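PDB 3HM0: probable Thioesterase from Bartonella henselae, which probably hydrolyses thioester bonds, although its natural substrate is not established. Local coordinates for residues 90-95 with 143-148; 36-41 with 112-117. All blocks are in the same frame, centred on the assembly; numbering follows the deposited sequence.

How the contacts relate
Contacts 1 and 2 are the two outermost strand pairings, within this chain, of the five-stranded antiparallel sheet. Contact 1 adds strand 90-101 to strand 136-149, contact 2 adds strand 37-42 to strand 110-120, and strand 124-133 runs between the two pairs. Their centres are about 19 Å apart, on opposite sides of the chain's centre, and their nearest atoms about 7 Å, so they do not touch. Strand 124-133 links them: its Phe125 meets Phe92 of contact 1 and Ile117 of contact 2. Helix 58-72 packs against residues of both pairs, consistent with the hot-dog fold of this thioesterase superfamily, in which a sheet wraps round a central helix.

Contact 1. Residues 90-95 with 143-148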
ATOM      1  N   LEU A  90      -9.791  12.533 -17.727  1.00 39.21           N
ATOM      2  CA  LEU A  90     -10.536  12.980 -16.558  1.00 38.86           C
ATOM      3  C   LEU A  90     -10.386  11.989 -15.431  1.00 38.11           C
ATOM      4  O   LEU A  90     -10.384  10.791 -15.668  1.00 38.63           O
ATOM      5  CB  LEU A  90     -12.027  13.190 -16.898  1.00 38.76           C
ATOM      6  CG  LEU A  90     -12.335  14.342 -17.870  1.00 39.52           C
ATOM      7  CD1 LEU A  90     -13.778  14.297 -18.383  1.00 38.93           C
ATOM      8  CD2 LEU A  90     -11.992  15.715 -17.249  1.00 37.94           C
ATOM      9  N   PHE A  91     -10.256  12.492 -14.207  1.00 37.29           N
ATOM     10  CA  PHE A  91     -10.032  11.639 -13.050  1.00 36.53           C
ATOM     11  C   PHE A  91     -10.885  12.114 -11.906  1.00 36.50           C
ATOM     12  O   PHE A  91     -11.044  13.304 -11.700  1.00 36.67           O
ATOM     13  CB  PHE A  91      -8.563  11.657 -12.592  1.00 36.23           C
ATOM     14  CG  PHE A  91      -7.558  11.305 -13.665  1.00 33.83           C
ATOM     15  CD1 PHE A  91      -7.156   9.984 -13.857  1.00 33.28           C
ATOM     16  CD2 PHE A  91      -6.994  12.296 -14.452  1.00 32.30           C
ATOM     17  CE1 PHE A  91      -6.212   9.645 -14.837  1.00 31.77           C
ATOM     18  CE2 PHE A  91      -6.056  11.984 -15.440  1.00 33.53           C
ATOM     19  CZ  PHE A  91      -5.660  10.650 -15.635  1.00 33.34           C
ATOM     20  N   PHE A  92     -11.446  11.171 -11.163  1.00 36.65           N
ATOM     21  CA  PHE A  92     -12.055  11.482  -9.887  1.00 36.53           C
ATOM     22  C   PHE A  92     -10.989  11.856  -8.855  1.00 36.72           C
ATOM     23  O   PHE A  92      -9.820  11.445  -8.966  1.00 37.02           O
ATOM     24  CB  PHE A  92     -12.888  10.319  -9.405  1.00 36.00           C
ATOM     25  CG  PHE A  92     -14.179  10.183 -10.125  1.00 37.11           C
ATOM     26  CD1 PHE A  92     -15.056  11.260 -10.220  1.00 37.42           C
ATOM     27  CD2 PHE A  92     -14.537   8.979 -10.710  1.00 37.45           C
ATOM     28  CE1 PHE A  92     -16.267  11.133 -10.881  1.00 37.62           C
ATOM     29  CE2 PHE A  92     -15.760   8.844 -11.364  1.00 37.03           C
ATOM     30  CZ  PHE A  92     -16.621   9.912 -11.452  1.00 37.48           C
ATOM     31  N   VAL A  93     -11.382  12.686  -7.891  1.00 36.31           N
ATOM     32  CA  VAL A  93     -10.489  13.086  -6.812  1.00 35.93           C
ATOM     33  C   VAL A  93     -11.317  13.222  -5.556  1.00 35.52           C
ATOM     34  O   VAL A  93     -12.404  13.821  -5.568  1.00 35.41           O
ATOM     35  CB  VAL A  93      -9.787  14.432  -7.090  1.00 36.22           C
ATOM     36  CG1 VAL A  93      -8.841  14.805  -5.939  1.00 35.00           C
ATOM     37  CG2 VAL A  93      -8.994  14.359  -8.380  1.00 38.02           C
ATOM     38  N   VAL A  94     -10.806  12.634  -4.483  1.00 34.89           N
ATOM     39  CA  VAL A  94     -11.353  12.855  -3.164  1.00 34.41           C
ATOM     40  C   VAL A  94     -10.964  14.259  -2.720  1.00 34.13           C
ATOM     41  O   VAL A  94      -9.783  14.630  -2.697  1.00 33.54           O
ATOM     42  CB  VAL A  94     -10.888  11.802  -2.151  1.00 34.29           C
ATOM     43  CG1 VAL A  94     -11.661  11.961  -0.860  1.00 33.87           C
ATOM     44  CG2 VAL A  94     -11.105  10.395  -2.717  1.00 34.51           C
ATOM     45  N   ARG A  95     -11.984  15.040  -2.392  1.00 34.02           N
ATOM     46  CA  ARG A  95     -11.785  16.389  -1.915  1.00 34.32           C
ATOM     47  C   ARG A  95     -11.821  16.465  -0.394  1.00 34.20           C
ATOM     48  O   ARG A  95     -10.983  17.117   0.237  1.00 34.81           O
ATOM     49  CB  ARG A  95     -12.849  17.282  -2.524  1.00 34.82           C
ATOM     50  CG  ARG A  95     -12.493  17.759  -3.895  1.00 34.95           C
ATOM     51  CD  ARG A  95     -11.437  18.816  -3.813  1.00 37.15           C
ATOM     52  NE  ARG A  95     -10.897  19.042  -5.141  1.00 41.26           N
ATOM     53  CZ  ARG A  95      -9.697  18.642  -5.535  1.00 41.11           C
ATOM     54  NH1 ARG A  95      -8.882  18.012  -4.688  1.00 41.68           N
ATOM     55  NH2 ARG A  95      -9.311  18.895  -6.773  1.00 41.34           N
ATOM     56  N   VAL A 143     -17.825  11.115   1.972  1.00 31.06           N
ATOM     57  CA  VAL A 143     -16.776  11.402   1.021  1.00 31.64           C
ATOM     58  C   VAL A 143     -17.277  12.435   0.042  1.00 32.68           C
ATOM     59  O   VAL A 143     -18.406  12.345  -0.441  1.00 33.48           O
ATOM     60  CB  VAL A 143     -16.372  10.135   0.249  1.00 31.45           C
ATOM     61  CG1 VAL A 143     -15.023  10.316  -0.325  1.00 31.62           C
ATOM     62  CG2 VAL A 143     -16.362   8.914   1.165  1.00 31.64           C
ATOM     63  N   GLU A 144     -16.436  13.413  -0.255  1.00 33.51           N
ATOM     64  CA  GLU A 144     -16.697  14.369  -1.320  1.00 34.20           C
ATOM     65  C   GLU A 144     -15.759  14.138  -2.516  1.00 34.16           C
ATOM     66  O   GLU A 144     -14.533  14.170  -2.377  1.00 34.17           O
ATOM     67  CB  GLU A 144     -16.528  15.796  -0.789  1.00 34.51           C
ATOM     68  CG  GLU A 144     -17.088  16.867  -1.717  1.00 36.54           C
ATOM     69  CD  GLU A 144     -16.743  18.276  -1.276  1.00 39.84           C
ATOM     70  OE1 GLU A 144     -16.980  18.623  -0.084  1.00 39.30           O
ATOM     71  OE2 GLU A 144     -16.229  19.032  -2.140  1.00 40.82           O
ATOM     72  N   ILE A 145     -16.343  13.953  -3.695  1.00 34.65           N
ATOM     73  CA  ILE A 145     -15.594  13.635  -4.914  1.00 34.97           C
ATOM     74  C   ILE A 145     -15.752  14.703  -5.985  1.00 34.88           C
ATOM     75  O   ILE A 145     -16.867  15.048  -6.347  1.00 35.38           O
ATOM     76  CB  ILE A 145     -16.096  12.306  -5.520  1.00 35.14           C
ATOM     77  CG1 ILE A 145     -16.357  11.249  -4.428  1.00 35.45           C
ATOM     78  CG2 ILE A 145     -15.161  11.815  -6.607  1.00 35.71           C
ATOM     79  CD1 ILE A 145     -15.143  10.495  -3.939  1.00 35.85           C
ATOM     80  N   ALA A 146     -14.639  15.217  -6.489  1.00 34.81           N
ATOM     81  CA  ALA A 146     -14.628  16.099  -7.652  1.00 35.41           C
ATOM     82  C   ALA A 146     -14.058  15.388  -8.890  1.00 36.68           C
ATOM     83  O   ALA A 146     -13.489  14.281  -8.794  1.00 36.94           O
ATOM     84  CB  ALA A 146     -13.810  17.345  -7.362  1.00 34.83           C
ATOM     85  N   LEU A 147     -14.178  16.050 -10.042  1.00 37.73           N
ATOM     86  CA  LEU A 147     -13.730  15.524 -11.329  1.00 38.75           C
ATOM     87  C   LEU A 147     -12.712  16.479 -11.927  1.00 39.68           C
ATOM     88  O   LEU A 147     -13.018  17.652 -12.115  1.00 40.82           O
ATOM     89  CB  LEU A 147     -14.932  15.366 -12.280  1.00 38.27           C
ATOM     90  CG  LEU A 147     -14.652  14.709 -13.645  1.00 38.28           C
ATOM     91  CD1 LEU A 147     -14.109  13.299 -13.463  1.00 35.53           C
ATOM     92  CD2 LEU A 147     -15.889  14.702 -14.575  1.00 36.53           C
ATOM     93  N   ILE A 148     -11.502  16.013 -12.211  1.00 40.47           N
ATOM     94  CA  ILE A 148     -10.480  16.919 -12.728  1.00 41.24           C
ATOM     95  C   ILE A 148      -9.775  16.376 -13.953  1.00 42.29           C
ATOM     96  O   ILE A 148      -9.769  15.169 -14.192  1.00 41.90           O
ATOM     97  CB  ILE A 148      -9.405  17.263 -11.672  1.00 41.09           C
ATOM     98  CG1 ILE A 148      -8.597  16.019 -11.281  1.00 41.99           C
ATOM     99  CG2 ILE A 148     -10.018  17.944 -10.468  1.00 40.18           C
ATOM    100  CD1 ILE A 148      -7.262  16.337 -10.612  1.00 41.65           C
TER
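Arg95 lies across residues 144-148, its backbone N bonded to Glu144 O at 2.7 Å. From there its side chain can be followed along the sheet. Arg95 CB sits by the end of the Glu144 side chain, 3.8 Å from OE2, a carboxylate oxygen that pairs with Arg124. With CG beside the backbone N (chi1 -84°) and the chain bent at chi2 (-74°), it turns back over the face carrying Val93, Ala146 and Ile148. Arg95 CG rests on Ala146 CB at 3.7 Å, and NE passes the same methyl. At the tip, Arg95 NH2 comes to 3.9 Å from Ile148 CG2. Val93 CB lies off one face of the guanidinium group, toward its rim, and NH1 is hydrogen-bonded to Phe101 O of the second subunit. Beneath this side chain, Val93 CG2 presses against Ile148 CG1 (3.4 Å), the two side chains crossing at about a right angle. Val93 and Ala146 exchange two backbone hydrogen bonds, as do Phe91 and Ile148, in regular antiparallel pairing. On the other face, Phe92 CD1 meets Ile145 CG2 at 3.7 Å and Leu147 CD1 at 3.9 Å. That apolar layer is packed by helix 58-72 through Leu71 and Arg67 and by helix 78-83 through Asn78 and Leu81, while strand 124-133 continues the sheet through backbone bonds of Val143 and Ile145.

Contact 2. Residues 36-41 with 112-117; sequences FHDFQA and TIKTRI
His37 and Thr115 pair through two backbone hydrogen bonds, His37 N to Thr115 O (2.8 Å) and Thr115 N to His37 O. Phe39 and Ile113 repeat the pattern, with Ile113 N held 2.7 Å from Phe39 O, so all four residues have N-H and C=O satisfied across the strands. The alternate positions carry the side-chain chemistry. Asp38 and Lys114 lie side by side and point the same way; Lys114 NZ reaches Asp38 OD1 on its syn side, 16° out of the carboxylate plane, in a salt bridge of 3.2 Å. Bends at chi3 and chi4 bring the amine back to the carboxylate. Toward the start of segment 36-41, Arg116 takes a chi1 of 70°, which sets CG between its N and carbonyl carbon and leads an otherwise extended chain over the Phe36 ring. Arg116 CD lies over the face, 3.9 Å from the Phe36 ring centroid, as a CH-pi contact, and CZ adds an off-centre cation-pi contact with the planes 43° apart. The guanidinium also has a polar partner, Asn34 O, bonded to NH1. On the opposite face, His37 ND1 bonds to Asp73, just past helix 58-72, and Thr115 OG1 to Gln129 of strand 124-133. Strand 37-42, outermost in this chain, is therefore fastened not by backbone bonds alone: an ion pair and an aromatic-guanidinium contact share one face.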
ATOM      1  N   PHE A  36     -28.565   1.373  -1.341  1.00 52.45           N
ATOM      2  CA  PHE A  36     -27.132   1.162  -1.124  1.00 51.52           C
ATOM      3  C   PHE A  36     -26.623   0.021  -1.994  1.00 50.89           C
ATOM      4  O   PHE A  36     -27.115  -1.098  -1.890  1.00 51.20           O
ATOM      5  CB  PHE A  36     -26.856   0.804   0.340  1.00 51.25           C
ATOM      6  CG  PHE A  36     -26.712   1.985   1.236  1.00 51.07           C
ATOM      7  CD1 PHE A  36     -25.679   2.904   1.043  1.00 51.43           C
ATOM      8  CD2 PHE A  36     -27.595   2.186   2.290  1.00 51.07           C
ATOM      9  CE1 PHE A  36     -25.538   4.016   1.887  1.00 50.50           C
ATOM     10  CE2 PHE A  36     -27.460   3.298   3.142  1.00 50.15           C
ATOM     11  CZ  PHE A  36     -26.432   4.210   2.937  1.00 49.66           C
ATOM     12  N   HIS A  37     -25.633   0.286  -2.837  1.00 49.93           N
ATOM     13  CA  HIS A  37     -24.995  -0.786  -3.588  1.00 48.86           C
ATOM     14  C   HIS A  37     -24.118  -1.595  -2.656  1.00 47.86           C
ATOM     15  O   HIS A  37     -23.423  -1.029  -1.817  1.00 47.90           O
ATOM     16  CB  HIS A  37     -24.165  -0.222  -4.729  1.00 48.86           C
ATOM     17  CG  HIS A  37     -24.985   0.379  -5.824  1.00 50.70           C
ATOM     18  ND1 HIS A  37     -24.619   0.304  -7.152  1.00 52.70           N
ATOM     19  CD2 HIS A  37     -26.159   1.056  -5.794  1.00 52.04           C
ATOM     20  CE1 HIS A  37     -25.527   0.918  -7.893  1.00 53.24           C
ATOM     21  NE2 HIS A  37     -26.473   1.380  -7.094  1.00 54.19           N
ATOM     22  N   ASP A  38     -24.170  -2.916  -2.808  1.00 46.66           N
ATOM     23  CA  ASP A  38     -23.427  -3.848  -1.964  1.00 45.52           C
ATOM     24  C   ASP A  38     -22.248  -4.463  -2.711  1.00 44.37           C
ATOM     25  O   ASP A  38     -22.393  -4.947  -3.849  1.00 44.13           O
ATOM     26  CB  ASP A  38     -24.343  -4.970  -1.437  1.00 45.75           C
ATOM     27  CG  ASP A  38     -25.176  -4.547  -0.227  1.00 46.90           C
ATOM     28  OD1 ASP A  38     -25.397  -3.337  -0.014  1.00 47.20           O
ATOM     29  OD2 ASP A  38     -25.623  -5.442   0.523  1.00 48.60           O
ATOM     30  N   PHE A  39     -21.090  -4.443  -2.051  1.00 42.64           N
ATOM     31  CA  PHE A  39     -19.897  -5.117  -2.537  1.00 40.86           C
ATOM     32  C   PHE A  39     -19.087  -5.797  -1.420  1.00 39.69           C
ATOM     33  O   PHE A  39     -18.856  -5.219  -0.355  1.00 39.40           O
ATOM     34  CB  PHE A  39     -19.019  -4.143  -3.315  1.00 40.79           C
ATOM     35  CG  PHE A  39     -17.991  -4.822  -4.154  1.00 41.03           C
ATOM     36  CD1 PHE A  39     -18.370  -5.544  -5.289  1.00 40.21           C
ATOM     37  CD2 PHE A  39     -16.642  -4.785  -3.790  1.00 40.83           C
ATOM     38  CE1 PHE A  39     -17.416  -6.212  -6.057  1.00 40.37           C
ATOM     39  CE2 PHE A  39     -15.674  -5.444  -4.563  1.00 41.07           C
ATOM     40  CZ  PHE A  39     -16.060  -6.155  -5.698  1.00 39.66           C
ATOM     41  N   GLN A  40     -18.648  -7.024  -1.674  1.00 38.09           N
ATOM     42  CA  GLN A  40     -17.905  -7.778  -0.679  1.00 37.20           C
ATOM     43  C   GLN A  40     -16.404  -7.854  -0.987  1.00 36.19           C
ATOM     44  O   GLN A  40     -15.989  -7.908  -2.145  1.00 36.26           O
ATOM     45  CB  GLN A  40     -18.473  -9.182  -0.535  1.00 37.11           C
ATOM     46  CG  GLN A  40     -19.964  -9.227  -0.171  1.00 40.14           C
ATOM     47  CD  GLN A  40     -20.351 -10.481   0.606  1.00 42.26           C
ATOM     48  OE1 GLN A  40     -19.938 -11.600   0.277  1.00 43.89           O
ATOM     49  NE2 GLN A  40     -21.133 -10.293   1.653  1.00 42.43           N
ATOM     50  N   ALA A  41     -15.599  -7.838   0.065  1.00 34.67           N
ATOM     51  CA  ALA A  41     -14.177  -8.124  -0.051  1.00 33.52           C
ATOM     52  C   ALA A  41     -13.717  -8.855   1.192  1.00 32.11           C
ATOM     53  O   ALA A  41     -14.251  -8.646   2.283  1.00 32.04           O
ATOM     54  CB  ALA A  41     -13.359  -6.842  -0.270  1.00 33.81           C
ATOM     55  N   THR A 112     -18.784  -6.431   3.886  1.00 31.33           N
ATOM     56  CA  THR A 112     -19.829  -5.844   3.055  1.00 31.35           C
ATOM     57  C   THR A 112     -19.591  -4.336   3.024  1.00 31.60           C
ATOM     58  O   THR A 112     -19.477  -3.694   4.081  1.00 31.55           O
ATOM     59  CB  THR A 112     -21.224  -6.139   3.640  1.00 31.45           C
ATOM     60  OG1 THR A 112     -21.360  -7.546   3.852  1.00 31.47           O
ATOM     61  CG2 THR A 112     -22.331  -5.647   2.733  1.00 30.44           C
ATOM     62  N   ILE A 113     -19.471  -3.794   1.812  1.00 31.70           N
ATOM     63  CA  ILE A 113     -19.227  -2.382   1.609  1.00 32.10           C
ATOM     64  C   ILE A 113     -20.480  -1.753   0.998  1.00 32.92           C
ATOM     65  O   ILE A 113     -20.923  -2.166  -0.067  1.00 33.19           O
ATOM     66  CB  ILE A 113     -17.998  -2.132   0.689  1.00 32.02           C
ATOM     67  CG1 ILE A 113     -16.765  -2.895   1.192  1.00 31.14           C
ATOM     68  CG2 ILE A 113     -17.684  -0.625   0.577  1.00 31.40           C
ATOM     69  CD1 ILE A 113     -15.734  -3.186   0.100  1.00 26.87           C
ATOM     70  N   LYS A 114     -21.044  -0.757   1.679  1.00 33.54           N
ATOM     71  CA  LYS A 114     -22.269  -0.103   1.220  1.00 34.07           C
ATOM     72  C   LYS A 114     -22.015   1.325   0.749  1.00 34.31           C
ATOM     73  O   LYS A 114     -21.440   2.141   1.462  1.00 33.80           O
ATOM     74  CB  LYS A 114     -23.358  -0.168   2.286  1.00 33.84           C
ATOM     75  CG  LYS A 114     -23.741  -1.597   2.610  1.00 35.69           C
ATOM     76  CD  LYS A 114     -24.430  -1.754   3.945  1.00 38.67           C
ATOM     77  CE  LYS A 114     -25.941  -1.768   3.790  1.00 41.55           C
ATOM     78  NZ  LYS A 114     -26.412  -2.974   3.016  1.00 44.54           N
ATOM     79  N   THR A 115     -22.452   1.610  -0.472  1.00 34.80           N
ATOM     80  CA  THR A 115     -22.140   2.862  -1.121  1.00 35.58           C
ATOM     81  C   THR A 115     -23.384   3.390  -1.820  1.00 36.73           C
ATOM     82  O   THR A 115     -24.115   2.629  -2.468  1.00 36.95           O
ATOM     83  CB  THR A 115     -21.008   2.663  -2.153  1.00 35.13           C
ATOM     84  OG1 THR A 115     -19.868   2.073  -1.518  1.00 34.01           O
ATOM     85  CG2 THR A 115     -20.600   3.965  -2.772  1.00 35.56           C
ATOM     86  N   ARG A 116     -23.635   4.683  -1.661  1.00 37.70           N
ATOM     87  CA  ARG A 116     -24.607   5.363  -2.491  1.00 39.71           C
ATOM     88  C   ARG A 116     -24.207   6.825  -2.625  1.00 40.65           C
ATOM     89  O   ARG A 116     -23.515   7.359  -1.760  1.00 40.92           O
ATOM     90  CB  ARG A 116     -26.015   5.233  -1.915  1.00 39.81           C
ATOM     91  CG  ARG A 116     -26.238   6.026  -0.637  1.00 41.77           C
ATOM     92  CD  ARG A 116     -27.701   6.045  -0.274  1.00 45.51           C
ATOM     93  NE  ARG A 116     -27.971   6.578   1.068  1.00 48.84           N
ATOM     94  CZ  ARG A 116     -29.197   6.744   1.565  1.00 49.86           C
ATOM     95  NH1 ARG A 116     -30.265   6.424   0.840  1.00 51.02           N
ATOM     96  NH2 ARG A 116     -29.364   7.228   2.787  1.00 50.71           N
ATOM     97  N   ILE A 117     -24.614   7.456  -3.722  1.00 41.94           N
ATOM     98  CA  ILE A 117     -24.486   8.889  -3.862  1.00 43.45           C
ATOM     99  C   ILE A 117     -25.593   9.484  -2.998  1.00 44.92           C
ATOM    100  O   ILE A 117     -26.689   8.922  -2.906  1.00 45.35           O
ATOM    101  CB  ILE A 117     -24.596   9.337  -5.336  1.00 43.36           C
ATOM    102  CG1 ILE A 117     -23.285   9.049  -6.068  1.00 43.07           C
ATOM    103  CG2 ILE A 117     -24.879  10.843  -5.440  1.00 43.53           C
ATOM    104  CD1 ILE A 117     -23.367   9.204  -7.575  1.00 44.00           C
TER